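Local coordinates for protein geobacter metallireducens SMUG1 (Geobacter metallireducens, PDB 5H9I) that belongs to the uracil-DNA glycosylase superfamily as a SMUG1 protein and holds xanthine in a pocket, at residues M4-L18 with A169-L181. Sequence-based numbering, arbitrary orientation.
Sequences MTGLAAISDALAADL and ACDLALRRTVVLL
The guanidinium of R176 has M4 CE over the centre of one face, 3.8 Å from R176 CZ, while L172 of the arginine's own helix has CD2 over the opposite face, offset toward the rim. At its edge, in the plane, a water accepts from R176 NH1 (2.9 Å) and donates to I10 O, tying the arginine to the facing helix. The chain, extended from CG to NE (chi2 170°, chi3 165°), carries the group along helix 7-18 as far as A13, whose CB meets NH1 obliquely. D17 OD2 stays 4.6 Å from R176 NH1, beyond a salt bridge; a second water links this carboxylate to A169 O. I10 is a knob in a hole formed by A173, R176, T177 and L180: CD1 reaches R176 O at 3.6 Å, and CG2 turns to A173 O. L180 CD2 presses on L7 N (3.4 Å), where the helix starts, while L14 CD2 meets A173 CB at 3.9 Å. L7 and L181 also touch F136 of the parallel sheet, and T177 touches L56. With axes 9.7 Å apart at 172°, this is antiparallel helix packing, the N-terminal helix lying against a sheet-flanking helix of the α/β fold of the uracil-DNA glycosylase superfamily.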
loop_
_atom_site.group_PDB
_atom_site.type_symbol
_atom_site.label_atom_id
_atom_site.label_comp_id
_atom_site.label_asym_id
_atom_site.label_seq_id
_atom_site.Cartn_x
_atom_site.Cartn_y
_atom_site.Cartn_z
ATOM N N MET A 4 4.800 -0.163 -19.857
ATOM C CA MET A 4 4.730 0.567 -18.632
ATOM C C MET A 4 6.020 1.407 -18.469
ATOM O O MET A 4 7.062 0.886 -18.096
ATOM C CB MET A 4 4.493 -0.412 -17.457
ATOM C CG MET A 4 3.180 -1.158 -17.641
ATOM S SD MET A 4 1.738 -0.209 -17.247
ATOM C CE MET A 4 0.686 -0.492 -18.658
ATOM N N THR A 5 5.838 2.686 -18.671
ATOM C CA THR A 5 6.888 3.667 -18.649
ATOM C C THR A 5 7.276 4.013 -17.219
ATOM O O THR A 5 8.422 4.530 -16.955
ATOM C CB THR A 5 6.419 5.009 -19.303
ATOM O OG1 THR A 5 5.216 5.501 -18.688
ATOM C CG2 THR A 5 6.196 4.794 -20.817
ATOM N N GLY A 6 6.338 3.772 -16.263
ATOM C CA GLY A 6 6.680 4.188 -14.934
ATOM C C GLY A 6 5.564 3.744 -14.037
ATOM O O GLY A 6 4.549 3.146 -14.480
ATOM N N LEU A 7 5.747 3.975 -12.750
ATOM C CA LEU A 7 4.702 3.660 -11.822
ATOM C C LEU A 7 3.387 4.269 -12.051
ATOM O O LEU A 7 2.341 3.721 -11.723
ATOM C CB LEU A 7 5.204 3.871 -10.393
ATOM C CG LEU A 7 6.374 3.032 -9.863
ATOM C CD1 LEU A 7 6.768 3.501 -8.449
ATOM C CD2 LEU A 7 6.021 1.642 -9.796
ATOM N N ALA A 8 3.400 5.557 -12.517
ATOM C CA ALA A 8 2.089 6.193 -12.683
ATOM C C ALA A 8 1.263 5.499 -13.767
ATOM O O ALA A 8 0.041 5.349 -13.544
ATOM C CB ALA A 8 2.300 7.644 -13.123
ATOM N N ALA A 9 1.924 5.074 -14.811
ATOM C CA ALA A 9 1.223 4.271 -15.877
ATOM C C ALA A 9 0.608 2.997 -15.286
ATOM O O ALA A 9 -0.525 2.560 -15.609
ATOM C CB ALA A 9 2.166 3.899 -16.959
ATOM N N ILE A 10 1.388 2.342 -14.443
ATOM C CA ILE A 10 0.934 1.137 -13.797
ATOM C C ILE A 10 -0.280 1.411 -12.912
ATOM O O ILE A 10 -1.209 0.681 -12.945
ATOM C CB ILE A 10 2.078 0.504 -12.968
ATOM C CG1 ILE A 10 3.180 0.014 -13.912
ATOM C CG2 ILE A 10 1.568 -0.670 -12.133
ATOM C CD1 ILE A 10 4.487 -0.399 -13.266
ATOM N N SER A 11 -0.246 2.482 -12.124
ATOM C CA SER A 11 -1.374 2.785 -11.256
ATOM C C SER A 11 -2.620 3.161 -12.088
ATOM O O SER A 11 -3.710 2.824 -11.735
ATOM C CB SER A 11 -1.073 3.891 -10.167
ATOM O OG SER A 11 -0.501 3.376 -8.933
ATOM N N ASP A 12 -2.403 3.905 -13.157
ATOM C CA ASP A 12 -3.546 4.293 -13.999
ATOM C C ASP A 12 -4.178 3.063 -14.656
ATOM O O ASP A 12 -5.360 2.980 -14.712
ATOM C CB ASP A 12 -3.154 5.373 -14.999
ATOM C CG ASP A 12 -2.974 6.782 -14.338
ATOM O OD1 ASP A 12 -3.484 7.063 -13.259
ATOM O OD2 ASP A 12 -2.330 7.597 -14.913
ATOM N N ALA A 13 -3.356 2.119 -15.069
ATOM C CA ALA A 13 -3.833 0.848 -15.723
ATOM C C ALA A 13 -4.583 0.053 -14.673
ATOM O O ALA A 13 -5.651 -0.510 -14.918
ATOM C CB ALA A 13 -2.729 0.073 -16.259
ATOM N N LEU A 14 -4.025 -0.074 -13.468
ATOM C CA LEU A 14 -4.734 -0.719 -12.378
ATOM C C LEU A 14 -6.113 -0.088 -12.112
ATOM O O LEU A 14 -7.081 -0.737 -11.918
ATOM C CB LEU A 14 -3.865 -0.781 -11.139
ATOM C CG LEU A 14 -4.493 -1.383 -9.862
ATOM C CD1 LEU A 14 -4.990 -2.830 -10.124
ATOM C CD2 LEU A 14 -3.473 -1.321 -8.699
ATOM N N ALA A 15 -6.168 1.237 -11.979
ATOM C CA ALA A 15 -7.477 1.918 -11.731
ATOM C C ALA A 15 -8.507 1.602 -12.820
ATOM O O ALA A 15 -9.642 1.311 -12.492
ATOM C CB ALA A 15 -7.265 3.454 -11.623
ATOM N N ALA A 16 -8.057 1.542 -14.021
ATOM C CA ALA A 16 -8.940 1.170 -15.165
ATOM C C ALA A 16 -9.451 -0.263 -15.038
ATOM O O ALA A 16 -10.663 -0.609 -15.322
ATOM C CB ALA A 16 -8.243 1.324 -16.470
ATOM N N ASP A 17 -8.557 -1.171 -14.713
ATOM C CA ASP A 17 -8.925 -2.543 -14.522
ATOM C C ASP A 17 -9.925 -2.654 -13.386
ATOM O O ASP A 17 -10.911 -3.411 -13.471
ATOM C CB ASP A 17 -7.704 -3.399 -14.213
ATOM C CG ASP A 17 -6.874 -3.645 -15.371
ATOM O OD1 ASP A 17 -7.451 -3.538 -16.472
ATOM O OD2 ASP A 17 -5.697 -4.051 -15.295
ATOM N N LEU A 18 -9.708 -1.938 -12.269
ATOM C CA LEU A 18 -10.597 -1.935 -11.134
ATOM C C LEU A 18 -12.015 -1.377 -11.413
ATOM O O LEU A 18 -12.978 -1.838 -10.798
ATOM C CB LEU A 18 -9.944 -1.265 -9.909
ATOM C CG LEU A 18 -8.645 -2.031 -9.463
ATOM C CD1 LEU A 18 -7.962 -1.215 -8.381
ATOM C CD2 LEU A 18 -8.855 -3.415 -8.988
ATOM N N ALA A 169 -6.309 -8.416 -11.369
ATOM C CA ALA A 169 -5.902 -7.052 -11.711
ATOM C C ALA A 169 -4.652 -6.612 -10.804
ATOM O O ALA A 169 -3.697 -6.054 -11.316
ATOM C CB ALA A 169 -7.018 -6.080 -11.539
ATOM N N CYS A 170 -4.792 -6.877 -9.495
ATOM C CA CYS A 170 -3.724 -6.546 -8.557
ATOM C C CYS A 170 -2.454 -7.318 -8.794
ATOM O O CYS A 170 -1.309 -6.802 -8.735
ATOM C CB CYS A 170 -4.225 -6.686 -7.123
ATOM S SG CYS A 170 -5.541 -5.515 -6.692
ATOM N N ASP A 171 -2.588 -8.616 -9.159
ATOM C CA ASP A 171 -1.374 -9.404 -9.508
ATOM C C ASP A 171 -0.615 -8.845 -10.734
ATOM O O ASP A 171 0.601 -8.802 -10.751
ATOM C CB ASP A 171 -1.795 -10.883 -9.848
ATOM C CG ASP A 171 -2.216 -11.726 -8.669
ATOM O OD1 ASP A 171 -2.154 -11.310 -7.489
ATOM O OD2 ASP A 171 -2.787 -12.870 -8.984
ATOM N N LEU A 172 -1.422 -8.454 -11.732
ATOM C CA LEU A 172 -0.824 -7.891 -12.926
ATOM C C LEU A 172 -0.043 -6.550 -12.604
ATOM O O LEU A 172 1.094 -6.380 -13.033
ATOM C CB LEU A 172 -1.883 -7.593 -13.980
ATOM C CG LEU A 172 -1.470 -6.745 -15.210
ATOM C CD1 LEU A 172 -0.334 -7.434 -15.941
ATOM C CD2 LEU A 172 -2.696 -6.534 -16.070
ATOM N N ALA A 173 -0.685 -5.732 -11.750
ATOM C CA ALA A 173 -0.027 -4.454 -11.391
ATOM C C ALA A 173 1.258 -4.768 -10.618
ATOM O O ALA A 173 2.250 -4.075 -10.732
ATOM C CB ALA A 173 -0.963 -3.576 -10.583
ATOM N N LEU A 174 1.224 -5.763 -9.727
ATOM C CA LEU A 174 2.388 -6.097 -8.965
ATOM C C LEU A 174 3.571 -6.634 -9.818
ATOM O O LEU A 174 4.683 -6.262 -9.665
ATOM C CB LEU A 174 2.068 -7.089 -7.799
ATOM C CG LEU A 174 3.173 -7.514 -6.906
ATOM C CD1 LEU A 174 3.940 -6.356 -6.266
ATOM C CD2 LEU A 174 2.582 -8.508 -5.843
ATOM N N ARG A 175 3.197 -7.568 -10.764
ATOM C CA ARG A 175 4.182 -7.994 -11.688
ATOM C C ARG A 175 4.794 -6.823 -12.515
ATOM O O ARG A 175 6.003 -6.793 -12.652
ATOM C CB ARG A 175 3.621 -9.058 -12.646
ATOM C CG ARG A 175 3.454 -10.412 -12.000
ATOM C CD ARG A 175 3.015 -11.435 -12.976
ATOM N NE ARG A 175 1.656 -11.330 -13.426
ATOM C CZ ARG A 175 0.624 -11.915 -12.809
ATOM N NH1 ARG A 175 0.785 -12.643 -11.739
ATOM N NH2 ARG A 175 -0.586 -11.728 -13.319
ATOM N N ARG A 176 3.947 -5.902 -12.997
ATOM C CA ARG A 176 4.452 -4.778 -13.705
ATOM C C ARG A 176 5.393 -3.917 -12.814
ATOM O O ARG A 176 6.436 -3.453 -13.298
ATOM C CB ARG A 176 3.307 -3.910 -14.172
ATOM C CG ARG A 176 2.543 -4.517 -15.369
ATOM C CD ARG A 176 1.325 -3.798 -15.638
ATOM N NE ARG A 176 0.788 -4.152 -16.978
ATOM C CZ ARG A 176 -0.430 -3.871 -17.372
ATOM N NH1 ARG A 176 -1.363 -3.303 -16.625
ATOM N NH2 ARG A 176 -0.716 -4.253 -18.652
ATOM N N THR A 177 5.016 -3.757 -11.561
ATOM C CA THR A 177 5.844 -2.982 -10.624
ATOM C C THR A 177 7.212 -3.591 -10.470
ATOM O O THR A 177 8.276 -2.935 -10.419
ATOM C CB THR A 177 5.094 -2.823 -9.294
ATOM O OG1 THR A 177 3.857 -2.173 -9.509
ATOM C CG2 THR A 177 5.975 -2.093 -8.312
ATOM N N VAL A 178 7.218 -4.927 -10.340
ATOM C CA VAL A 178 8.481 -5.638 -10.156
ATOM C C VAL A 178 9.328 -5.611 -11.449
ATOM O O VAL A 178 10.557 -5.465 -11.385
ATOM C CB VAL A 178 8.198 -7.106 -9.655
ATOM C CG1 VAL A 178 9.427 -7.997 -9.787
ATOM C CG2 VAL A 178 7.711 -7.008 -8.228
ATOM N N VAL A 179 8.700 -5.755 -12.599
ATOM C CA VAL A 179 9.485 -5.655 -13.836
ATOM C C VAL A 179 10.075 -4.234 -13.982
ATOM O O VAL A 179 11.213 -4.109 -14.419
ATOM C CB VAL A 179 8.619 -5.991 -15.057
ATOM C CG1 VAL A 179 9.327 -5.593 -16.403
ATOM C CG2 VAL A 179 8.279 -7.496 -14.991
ATOM N N LEU A 180 9.310 -3.190 -13.554
ATOM C CA LEU A 180 9.911 -1.828 -13.665
ATOM C C LEU A 180 11.016 -1.552 -12.653
ATOM O O LEU A 180 12.086 -0.998 -12.975
ATOM C CB LEU A 180 8.812 -0.879 -13.467
ATOM C CG LEU A 180 9.205 0.666 -13.475
ATOM C CD1 LEU A 180 9.568 1.054 -14.881
ATOM C CD2 LEU A 180 8.137 1.516 -12.893
ATOM N N LEU A 181 10.769 -1.880 -11.360
ATOM C CA LEU A 181 11.680 -1.489 -10.292
ATOM C C LEU A 181 12.825 -2.419 -10.141
ATOM O O LEU A 181 13.841 -2.079 -9.586
ATOM C CB LEU A 181 10.903 -1.343 -8.954
ATOM C CG LEU A 181 9.791 -0.315 -8.984
ATOM C CD1 LEU A 181 9.225 -0.330 -7.573
ATOM C CD2 LEU A 181 10.202 1.107 -9.310
HETATM O O HOH W 1 -1.300 -2.387 -13.834
HETATM O O HOH W 2 -3.668 -3.873 -13.372
#